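Local atomic coordinates of austinol synthesis protein H (Emericella nidulans FGSC A4, PDB entry 5X9K), a protein that takes part in the biosynthesis of the fungal meroterpenoids austinol and dehydroaustinol, as a homodimeric isomerase of the trt14 family. Residues L58-S63 and F144-D149; F86-Q91 and D118-R123; F124-V129 and S150-A155. All blocks are in the same frame, centred on the assembly; numbering follows the deposited sequence.

The three contacts follow one curved mixed sheet and its C-terminal helix, an architecture consistent with the NTF2-like (SnoaL-type) fold of trt14-family isomerases. Interaction 1 pairs strands 56-61 and 141-148; interaction 2 joins 87-94 to the 108-119/122-134 hairpin; interaction 3 sets helix 150-167 against strand 122-134. Interactions 1 and 3 have centres about 12 Å apart and meet directly, with a probable hydrogen bond of 2.8 Å between Phe-147 N and Val-129 O, and both touch the second subunit. Interactions 2 and 3, centres about 13 Å apart, share strand 122-134 and join through Phe-87 CZ and Phe-124 CD2 at 3.6 Å. Interactions 1 and 2, centres about 21 Å apart, do not touch.

Interaction 1: L58-S63 and F144-D149; sequences LRSFPS and FFQFAD
Arg-59 N gives the shortest bond of the pair, 2.7 Å to Phe-144 O and nearly straight at 171°; the same oxygen also receives a CA-H contact from Leu-58. Three more backbone bonds, of 2.8 to 2.9 Å, continue the parallel ladder: Gln-146 N to Arg-59 O, Phe-61 N to Gln-146 O, and Ala-148 N to Phe-61 O. One face of the sheet carries Leu-58 and Phe-144, whose CD2 atoms touch at 3.5 Å, and the more polar Ser-60 and Gln-146. The other is mainly aromatic. There Phe-61 CD2 lies 3.4 Å from Phe-145 CE2, the two rings inclined at 36°. Phe-147, with CG anti to the backbone N (chi1 -168°), offers a ring face to Pro-62, whose CD sits 4.3 Å from the ring centroid in a CH-pi contact. The strand ends at Phe-61, and the chain turns off through a cis peptide before Pro-62. Arg-59 passes its aliphatic CD by the Phe-145 edge and salt-bridges Asp-143. Strand 122-134 flanks 141-148 on its far side, strand 70-72 flanks 56-61, and the second subunit packs on Phe-61 and Phe-147, its His-112 meeting Phe-61 edge-to-face.

Interaction 2: F86-Q91 and D118-R123; sequences FFYNFQ and DSLVGR
Ser-119 CB lies over one face of the Phe-87 ring, 3.9 Å from the centroid in a CH-pi contact, while Phe-90 CD1 covers the opposite face; a small serine can come this close. Tyr-88 is turned otherwise: the edge of its ring, at CE2, approaches Ser-119 O at 3.6 Å, so weakly positive ring hydrogens meet a carbonyl. Phe-86, beside Phe-164, touches Leu-120 obliquely. Asn-89 and Asp-118 meet with amide and carboxylate planes 85° apart, and Asn-89 ND2 reaches Asp-118 OD2 at 3.0 Å on its anti side. The first torsion of Asn-89, CG between the backbone N and carbonyl carbon (chi1 58°), turns the amide across to Asp-118, whose N also gives Asn-89 OD1 a weak bond. Asp-118 OD1 receives Arg-123 NH1 at 2.9 Å from above the carboxylate plane, a salt bridge; Arg-123 NE forms another with Glu-125. Tyr-88 and Asn-89 both face Asp-118, a classic beta bulge: Tyr-88 N bonds Asp-118 O at 2.8 Å, Asn-89 N only weakly. Beyond it Leu-120 N bonds Phe-86 O, and Ser-119 OG accepts from Val-121 N in an ST turn and donates to Gly-122 O. Helix 150-167 lies against the contact, Trp-156 meeting the Phe-87 ring and bonding Ser-119 OG. Asp-118 is probably ionised, its carboxylate bridging Asn-89 of the neighbouring strand and Arg-123 of its own hairpin.

Interaction 3: F124-V129 and S150-A155; sequences FETEYV and SATRDA
Thr-126 OG1 and Thr-152 OG1 form the one polar link of this strand-helix contact, a hydrogen bond of 2.7 Å between the two hydroxyls. On the strand side OG1 stands opposite the backbone N (chi1 -164°); on the helix side OG1 of Thr-152 is tucked between its own N and carbonyl carbon (chi1 51°). The short Thr-126 side chain, pointing toward the helix, brings its hydroxyl up to it, and Thr-152 offers a methyl to the strand as well as a hydroxyl. Thr-152 OG1 is also bonded to OD2 of Asp-149, the N-cap residue just before the helix, so this hydroxyl lies between strand and cap.

The remaining touches are van der Waals contacts of carbon with backbone atoms, where the helix packs on the sheet with N-to-C directions 137° apart and axes approaching to 7.6 Å. Thr-152 CG2 rests near Glu-125 O at 3.8 Å. Phe-124 carries its ring end over toward the helix and turns the edge to a carbonyl oxygen: CE1 lies 3.5 Å from Thr-152 O, and CZ is 4.2 Å from Arg-153 CA. The ring also meets Trp-156 of the same helix.

Charged groups look elsewhere. Arg-153 NE and NH2 make weak, long bonds to OD1 of Asp-154, Glu-125 turns to Arg-123, and Glu-127 bonds His-112 as well as Ser-63 N of the second subunit. That subunit also supplies Ser-150 OG to Ala-151 N, bringing the helix start into the dimer interface.

Chemically, the contact is thin and specific: one short hydroxyl pair helps to set the first turn of the helix relative to the strand, together with the Asp-149 cap and a probable bond from Asp-149 N to Glu-127 O, while the Phe-124 edge, with its slight positive charge, suits a carbonyl oxygen of the helix.

Interaction 1: L58-S63 and F144-D149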
loop_
_atom_site.group_PDB
_atom_site.type_symbol
_atom_site.label_atom_id
_atom_site.label_comp_id
_atom_site.label_asym_id
_atom_site.label_seq_id
_atom_site.Cartn_x
_atom_site.Cartn_y
_atom_site.Cartn_z
ATOM N N LEU A 58 -10.520 5.283 9.170
ATOM C CA LEU A 58 -10.160 4.927 7.801
ATOM C C LEU A 58 -8.982 5.790 7.369
ATOM O O LEU A 58 -9.047 7.017 7.465
ATOM C CB LEU A 58 -11.339 5.109 6.841
ATOM C CG LEU A 58 -12.518 4.163 7.084
ATOM C CD1 LEU A 58 -13.500 4.726 8.102
ATOM C CD2 LEU A 58 -13.215 3.815 5.796
ATOM N N ARG A 59 -7.900 5.150 6.922
ATOM C CA ARG A 59 -6.701 5.856 6.483
ATOM C C ARG A 59 -6.486 5.565 5.006
ATOM O O ARG A 59 -6.464 4.397 4.603
ATOM C CB ARG A 59 -5.464 5.418 7.265
ATOM C CG ARG A 59 -5.662 5.292 8.738
ATOM C CD ARG A 59 -4.390 4.784 9.396
ATOM N NE ARG A 59 -4.592 4.664 10.830
ATOM C CZ ARG A 59 -4.076 5.481 11.740
ATOM N NH1 ARG A 59 -3.283 6.492 11.380
ATOM N NH2 ARG A 59 -4.348 5.270 13.021
ATOM N N SER A 60 -6.294 6.610 4.207
ATOM C CA SER A 60 -6.216 6.450 2.760
ATOM C C SER A 60 -4.943 7.099 2.241
ATOM O O SER A 60 -4.753 8.310 2.401
ATOM C CB SER A 60 -7.442 7.057 2.079
ATOM O OG SER A 60 -8.612 6.414 2.555
ATOM N N PHE A 61 -4.109 6.297 1.605
ATOM C CA PHE A 61 -2.803 6.699 1.083
ATOM C C PHE A 61 -2.694 6.245 -0.368
ATOM O O PHE A 61 -3.490 5.428 -0.824
ATOM C CB PHE A 61 -1.708 6.071 1.950
ATOM C CG PHE A 61 -1.715 6.586 3.341
ATOM C CD1 PHE A 61 -1.284 7.882 3.599
ATOM C CD2 PHE A 61 -2.207 5.817 4.389
ATOM C CE1 PHE A 61 -1.291 8.387 4.892
ATOM C CE2 PHE A 61 -2.233 6.323 5.681
ATOM C CZ PHE A 61 -1.775 7.614 5.928
ATOM N N PRO A 62 -1.735 6.805 -1.134
ATOM C CA PRO A 62 -0.722 7.824 -0.833
ATOM C C PRO A 62 -1.329 9.164 -0.446
ATOM O O PRO A 62 -2.474 9.447 -0.817
ATOM C CB PRO A 62 0.051 7.984 -2.160
ATOM C CG PRO A 62 -0.371 6.856 -3.033
ATOM C CD PRO A 62 -1.729 6.423 -2.560
ATOM N N SER A 63 -0.561 9.972 0.278
ATOM C CA SER A 63 -0.977 11.335 0.587
ATOM C C SER A 63 -1.069 12.174 -0.682
ATOM O O SER A 63 -0.237 12.060 -1.586
ATOM C CB SER A 63 0.012 11.979 1.556
ATOM O OG SER A 63 -0.029 11.318 2.807
ATOM N N PHE A 144 -8.777 0.831 9.362
ATOM C CA PHE A 144 -8.880 0.419 7.961
ATOM C C PHE A 144 -7.886 1.291 7.195
ATOM O O PHE A 144 -8.203 2.423 6.824
ATOM C CB PHE A 144 -10.329 0.589 7.466
ATOM C CG PHE A 144 -10.549 0.269 6.006
ATOM C CD1 PHE A 144 -9.600 -0.427 5.248
ATOM C CD2 PHE A 144 -11.730 0.655 5.391
ATOM C CE1 PHE A 144 -9.823 -0.700 3.912
ATOM C CE2 PHE A 144 -11.968 0.367 4.046
ATOM C CZ PHE A 144 -11.008 -0.306 3.307
ATOM N N PHE A 145 -6.677 0.759 6.995
ATOM C CA PHE A 145 -5.636 1.395 6.188
ATOM C C PHE A 145 -5.759 0.877 4.762
ATOM O O PHE A 145 -5.878 -0.332 4.543
ATOM C CB PHE A 145 -4.248 1.079 6.782
ATOM C CG PHE A 145 -3.053 1.419 5.886
ATOM C CD1 PHE A 145 -2.707 0.616 4.801
ATOM C CD2 PHE A 145 -2.224 2.485 6.202
ATOM C CE1 PHE A 145 -1.567 0.913 4.009
ATOM C CE2 PHE A 145 -1.097 2.784 5.421
ATOM C CZ PHE A 145 -0.776 1.997 4.325
ATOM N N GLN A 146 -5.750 1.779 3.796
ATOM C CA GLN A 146 -5.609 1.350 2.412
ATOM C C GLN A 146 -4.573 2.204 1.710
ATOM O O GLN A 146 -4.465 3.407 1.960
ATOM C CB GLN A 146 -6.937 1.397 1.666
ATOM C CG GLN A 146 -7.425 2.754 1.305
ATOM C CD GLN A 146 -8.726 2.671 0.559
ATOM O OE1 GLN A 146 -8.750 2.345 -0.630
ATOM N NE2 GLN A 146 -9.825 2.936 1.256
ATOM N N PHE A 147 -3.770 1.555 0.878
ATOM C CA PHE A 147 -2.777 2.227 0.053
ATOM C C PHE A 147 -3.209 1.915 -1.364
ATOM O O PHE A 147 -3.169 0.754 -1.787
ATOM C CB PHE A 147 -1.360 1.740 0.357
ATOM C CG PHE A 147 -0.268 2.603 -0.252
ATOM C CD1 PHE A 147 -0.071 2.632 -1.620
ATOM C CD2 PHE A 147 0.571 3.359 0.566
ATOM C CE1 PHE A 147 0.935 3.413 -2.177
ATOM C CE2 PHE A 147 1.595 4.149 0.021
ATOM C CZ PHE A 147 1.769 4.166 -1.364
ATOM N N ALA A 148 -3.674 2.942 -2.070
ATOM C CA ALA A 148 -4.361 2.757 -3.335
ATOM C C ALA A 148 -3.386 2.841 -4.503
ATOM O O ALA A 148 -2.274 3.369 -4.390
ATOM C CB ALA A 148 -5.457 3.808 -3.500
ATOM N N ASP A 149 -3.820 2.272 -5.623
ATOM C CA ASP A 149 -3.177 2.436 -6.928
ATOM C C ASP A 149 -3.757 3.715 -7.522
ATOM O O ASP A 149 -4.795 3.708 -8.179
ATOM C CB ASP A 149 -3.440 1.207 -7.792
ATOM C CG ASP A 149 -3.007 1.384 -9.248
ATOM O OD1 ASP A 149 -2.235 2.309 -9.557
ATOM O OD2 ASP A 149 -3.447 0.570 -10.074
#

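Interaction 2: F86-Q91 and D118-R123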
loop_
_atom_site.group_PDB
_atom_site.type_symbol
_atom_site.label_atom_id
_atom_site.label_comp_id
_atom_site.label_asym_id
_atom_site.label_seq_id
_atom_site.Cartn_x
_atom_site.Cartn_y
_atom_site.Cartn_z
ATOM N N PHE A 86 -22.335 3.517 -9.066
ATOM C CA PHE A 86 -21.555 3.574 -10.294
ATOM C C PHE A 86 -21.119 2.214 -10.821
ATOM O O PHE A 86 -20.501 2.157 -11.888
ATOM C CB PHE A 86 -20.320 4.459 -10.086
ATOM C CG PHE A 86 -20.644 5.883 -9.691
ATOM C CD1 PHE A 86 -21.803 6.497 -10.132
ATOM C CD2 PHE A 86 -19.783 6.604 -8.878
ATOM C CE1 PHE A 86 -22.097 7.802 -9.770
ATOM C CE2 PHE A 86 -20.073 7.913 -8.514
ATOM C CZ PHE A 86 -21.225 8.508 -8.959
ATOM N N PHE A 87 -21.421 1.120 -10.130
ATOM C CA PHE A 87 -20.961 -0.199 -10.544
ATOM C C PHE A 87 -22.135 -1.143 -10.789
ATOM O O PHE A 87 -23.059 -1.219 -9.973
ATOM C CB PHE A 87 -20.013 -0.801 -9.502
ATOM C CG PHE A 87 -18.624 -0.231 -9.564
ATOM C CD1 PHE A 87 -17.672 -0.803 -10.393
ATOM C CD2 PHE A 87 -18.284 0.890 -8.834
ATOM C CE1 PHE A 87 -16.396 -0.286 -10.472
ATOM C CE2 PHE A 87 -17.000 1.423 -8.915
ATOM C CZ PHE A 87 -16.065 0.835 -9.731
ATOM N N TYR A 88 -22.085 -1.867 -11.912
ATOM C CA TYR A 88 -22.992 -3.000 -12.113
ATOM C C TYR A 88 -22.563 -4.193 -11.269
ATOM O O TYR A 88 -23.401 -4.912 -10.722
ATOM C CB TYR A 88 -23.030 -3.405 -13.585
ATOM C CG TYR A 88 -23.408 -2.293 -14.532
ATOM C CD1 TYR A 88 -24.729 -1.903 -14.681
ATOM C CD2 TYR A 88 -22.441 -1.644 -15.285
ATOM C CE1 TYR A 88 -25.078 -0.884 -15.547
ATOM C CE2 TYR A 88 -22.780 -0.621 -16.157
ATOM C CZ TYR A 88 -24.100 -0.247 -16.282
ATOM O OH TYR A 88 -24.448 0.764 -17.146
ATOM N N ASN A 89 -21.262 -4.434 -11.180
ATOM C CA ASN A 89 -20.729 -5.452 -10.288
ATOM C C ASN A 89 -19.335 -5.020 -9.873
ATOM O O ASN A 89 -18.691 -4.205 -10.540
ATOM C CB ASN A 89 -20.698 -6.834 -10.945
ATOM C CG ASN A 89 -19.875 -6.851 -12.212
ATOM O OD1 ASN A 89 -18.643 -6.879 -12.166
ATOM N ND2 ASN A 89 -20.552 -6.811 -13.360
ATOM N N PHE A 90 -18.868 -5.576 -8.760
ATOM C CA PHE A 90 -17.561 -5.205 -8.240
ATOM C C PHE A 90 -17.152 -6.247 -7.219
ATOM O O PHE A 90 -17.999 -6.794 -6.518
ATOM C CB PHE A 90 -17.592 -3.810 -7.606
ATOM C CG PHE A 90 -16.265 -3.356 -7.067
ATOM C CD1 PHE A 90 -15.296 -2.841 -7.919
ATOM C CD2 PHE A 90 -15.990 -3.442 -5.707
ATOM C CE1 PHE A 90 -14.068 -2.424 -7.427
ATOM C CE2 PHE A 90 -14.768 -3.013 -5.204
ATOM C CZ PHE A 90 -13.809 -2.497 -6.063
ATOM N N GLN A 91 -15.859 -6.535 -7.155
ATOM C CA GLN A 91 -15.394 -7.509 -6.182
ATOM C C GLN A 91 -13.981 -7.154 -5.751
ATOM O O GLN A 91 -13.174 -6.734 -6.579
ATOM C CB GLN A 91 -15.448 -8.915 -6.788
ATOM C CG GLN A 91 -14.757 -9.978 -5.981
ATOM C CD GLN A 91 -14.722 -11.304 -6.707
ATOM O OE1 GLN A 91 -14.226 -11.402 -7.839
ATOM N NE2 GLN A 91 -15.256 -12.336 -6.063
ATOM N N ASP A 118 -17.462 -3.940 -13.337
ATOM C CA ASP A 118 -18.022 -3.310 -14.520
ATOM C C ASP A 118 -18.763 -2.060 -14.075
ATOM O O ASP A 118 -19.724 -2.146 -13.305
ATOM C CB ASP A 118 -18.948 -4.280 -15.255
ATOM C CG ASP A 118 -18.196 -5.467 -15.838
ATOM O OD1 ASP A 118 -17.112 -5.272 -16.428
ATOM O OD2 ASP A 118 -18.681 -6.603 -15.692
ATOM N N SER A 119 -18.313 -0.900 -14.540
ATOM C CA SER A 119 -18.879 0.344 -14.055
ATOM C C SER A 119 -19.567 1.100 -15.180
ATOM O O SER A 119 -19.444 0.773 -16.362
ATOM C CB SER A 119 -17.804 1.241 -13.417
ATOM O OG SER A 119 -17.135 1.983 -14.408
ATOM N N LEU A 120 -20.293 2.133 -14.761
ATOM C CA LEU A 120 -20.949 3.105 -15.617
ATOM C C LEU A 120 -20.065 3.544 -16.781
ATOM O O LEU A 120 -20.561 3.769 -17.892
ATOM C CB LEU A 120 -21.346 4.309 -14.761
ATOM C CG LEU A 120 -22.384 5.308 -15.237
ATOM C CD1 LEU A 120 -23.614 4.585 -15.752
ATOM C CD2 LEU A 120 -22.743 6.206 -14.065
ATOM N N VAL A 121 -18.759 3.673 -16.536
ATOM C CA VAL A 121 -17.826 4.176 -17.542
ATOM C C VAL A 121 -16.853 3.072 -17.935
ATOM O O VAL A 121 -15.704 3.341 -18.300
ATOM C CB VAL A 121 -17.074 5.427 -17.042
ATOM C CG1 VAL A 121 -18.042 6.562 -16.801
ATOM C CG2 VAL A 121 -16.298 5.120 -15.768
ATOM N N GLY A 122 -17.304 1.830 -17.878
ATOM C CA GLY A 122 -16.523 0.733 -18.396
ATOM C C GLY A 122 -15.783 -0.031 -17.319
ATOM O O GLY A 122 -16.071 0.069 -16.127
ATOM N N ARG A 123 -14.801 -0.809 -17.770
ATOM C CA ARG A 123 -14.071 -1.711 -16.887
ATOM C C ARG A 123 -13.198 -0.932 -15.906
ATOM O O ARG A 123 -12.514 0.027 -16.280
ATOM C CB ARG A 123 -13.208 -2.654 -17.727
ATOM C CG ARG A 123 -12.600 -3.799 -16.978
ATOM C CD ARG A 123 -13.665 -4.809 -16.590
ATOM N NE ARG A 123 -13.059 -5.897 -15.841
ATOM C CZ ARG A 123 -13.726 -6.742 -15.070
ATOM N NH1 ARG A 123 -15.042 -6.627 -14.924
ATOM N NH2 ARG A 123 -13.062 -7.688 -14.428
#

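Interaction 3: F124-V129 and S150-A155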
loop_
_atom_site.group_PDB
_atom_site.type_symbol
_atom_site.label_atom_id
_atom_site.label_comp_id
_atom_site.label_asym_id
_atom_site.label_seq_id
_atom_site.Cartn_x
_atom_site.Cartn_y
_atom_site.Cartn_z
ATOM N N PHE A 124 -13.227 -1.346 -14.641
ATOM C CA PHE A 124 -12.344 -0.807 -13.611
ATOM C C PHE A 124 -11.570 -1.965 -13.012
ATOM O O PHE A 124 -12.169 -2.951 -12.572
ATOM C CB PHE A 124 -13.130 -0.069 -12.527
ATOM C CG PHE A 124 -12.263 0.579 -11.476
ATOM C CD1 PHE A 124 -11.250 1.456 -11.837
ATOM C CD2 PHE A 124 -12.487 0.333 -10.126
ATOM C CE1 PHE A 124 -10.473 2.062 -10.868
ATOM C CE2 PHE A 124 -11.721 0.924 -9.153
ATOM C CZ PHE A 124 -10.708 1.792 -9.512
ATOM N N GLU A 125 -10.243 -1.866 -13.033
ATOM C CA GLU A 125 -9.382 -2.847 -12.394
ATOM C C GLU A 125 -8.269 -2.095 -11.684
ATOM O O GLU A 125 -7.476 -1.395 -12.319
ATOM C CB GLU A 125 -8.811 -3.844 -13.405
ATOM C CG GLU A 125 -9.896 -4.530 -14.238
ATOM C CD GLU A 125 -9.372 -5.723 -15.016
ATOM O OE1 GLU A 125 -8.146 -5.972 -14.984
ATOM O OE2 GLU A 125 -10.190 -6.408 -15.660
ATOM N N THR A 126 -8.211 -2.239 -10.366
ATOM C CA THR A 126 -7.251 -1.518 -9.558
ATOM C C THR A 126 -6.700 -2.488 -8.522
ATOM O O THR A 126 -7.065 -3.668 -8.496
ATOM C CB THR A 126 -7.909 -0.285 -8.933
ATOM O OG1 THR A 126 -6.902 0.619 -8.458
ATOM C CG2 THR A 126 -8.879 -0.688 -7.796
ATOM N N GLU A 127 -5.784 -2.004 -7.692
ATOM C CA GLU A 127 -5.270 -2.809 -6.593
ATOM C C GLU A 127 -4.938 -1.921 -5.404
ATOM O O GLU A 127 -4.877 -0.697 -5.511
ATOM C CB GLU A 127 -4.044 -3.614 -7.007
ATOM C CG GLU A 127 -2.972 -2.778 -7.645
ATOM C CD GLU A 127 -1.874 -3.617 -8.247
ATOM O OE1 GLU A 127 -1.239 -4.397 -7.500
ATOM O OE2 GLU A 127 -1.649 -3.486 -9.474
ATOM N N TYR A 128 -4.716 -2.570 -4.256
ATOM C CA TYR A 128 -4.453 -1.877 -3.004
ATOM C C TYR A 128 -3.607 -2.761 -2.104
ATOM O O TYR A 128 -3.536 -3.977 -2.283
ATOM C CB TYR A 128 -5.729 -1.541 -2.211
ATOM C CG TYR A 128 -6.976 -1.215 -2.984
ATOM C CD1 TYR A 128 -7.476 0.093 -3.014
ATOM C CD2 TYR A 128 -7.686 -2.210 -3.645
ATOM C CE1 TYR A 128 -8.636 0.386 -3.699
ATOM C CE2 TYR A 128 -8.833 -1.917 -4.331
ATOM C CZ TYR A 128 -9.306 -0.629 -4.353
ATOM O OH TYR A 128 -10.461 -0.369 -5.046
ATOM N N VAL A 129 -2.998 -2.138 -1.102
ATOM C CA VAL A 129 -2.606 -2.828 0.119
ATOM C C VAL A 129 -3.597 -2.402 1.193
ATOM O O VAL A 129 -3.775 -1.204 1.443
ATOM C CB VAL A 129 -1.161 -2.512 0.525
ATOM C CG1 VAL A 129 -0.801 -3.239 1.823
ATOM C CG2 VAL A 129 -0.190 -2.923 -0.599
ATOM N N SER A 150 -3.085 4.836 -7.273
ATOM C CA SER A 150 -3.660 6.123 -7.651
ATOM C C SER A 150 -3.809 6.267 -9.163
ATOM O O SER A 150 -4.738 6.936 -9.631
ATOM C CB SER A 150 -2.792 7.255 -7.105
ATOM O OG SER A 150 -2.811 7.284 -5.689
ATOM N N ALA A 151 -2.879 5.700 -9.936
ATOM C CA ALA A 151 -2.980 5.798 -11.393
ATOM C C ALA A 151 -4.347 5.324 -11.884
ATOM O O ALA A 151 -5.052 6.052 -12.590
ATOM C CB ALA A 151 -1.869 4.990 -12.054
ATOM N N THR A 152 -4.760 4.112 -11.494
ATOM C CA THR A 152 -6.037 3.631 -12.010
ATOM C C THR A 152 -7.224 4.275 -11.293
ATOM O O THR A 152 -8.261 4.531 -11.917
ATOM C CB THR A 152 -6.108 2.102 -11.923
ATOM O OG1 THR A 152 -5.758 1.679 -10.601
ATOM C CG2 THR A 152 -5.124 1.475 -12.914
ATOM N N ARG A 153 -7.115 4.514 -9.982
ATOM C CA ARG A 153 -8.210 5.156 -9.265
ATOM C C ARG A 153 -8.507 6.543 -9.824
ATOM O O ARG A 153 -9.670 6.888 -10.063
ATOM C CB ARG A 153 -7.883 5.255 -7.779
ATOM C CG ARG A 153 -8.978 5.923 -6.960
ATOM C CD ARG A 153 -8.471 6.265 -5.564
ATOM N NE ARG A 153 -7.391 7.243 -5.635
ATOM C CZ ARG A 153 -6.648 7.621 -4.601
ATOM N NH1 ARG A 153 -6.861 7.097 -3.398
ATOM N NH2 ARG A 153 -5.689 8.522 -4.778
ATOM N N ASP A 154 -7.470 7.370 -9.991
ATOM C CA ASP A 154 -7.691 8.730 -10.484
ATOM C C ASP A 154 -8.199 8.728 -11.924
ATOM O O ASP A 154 -9.027 9.569 -12.298
ATOM C CB ASP A 154 -6.406 9.556 -10.396
ATOM C CG ASP A 154 -5.863 9.680 -8.975
ATOM O OD1 ASP A 154 -6.628 9.495 -7.997
ATOM O OD2 ASP A 154 -4.651 9.959 -8.847
ATOM N N ALA A 155 -7.696 7.809 -12.752
ATOM C CA ALA A 155 -8.147 7.731 -14.141
ATOM C C ALA A 155 -9.635 7.419 -14.206
ATOM O O ALA A 155 -10.401 8.083 -14.919
ATOM C CB ALA A 155 -7.338 6.677 -14.896
#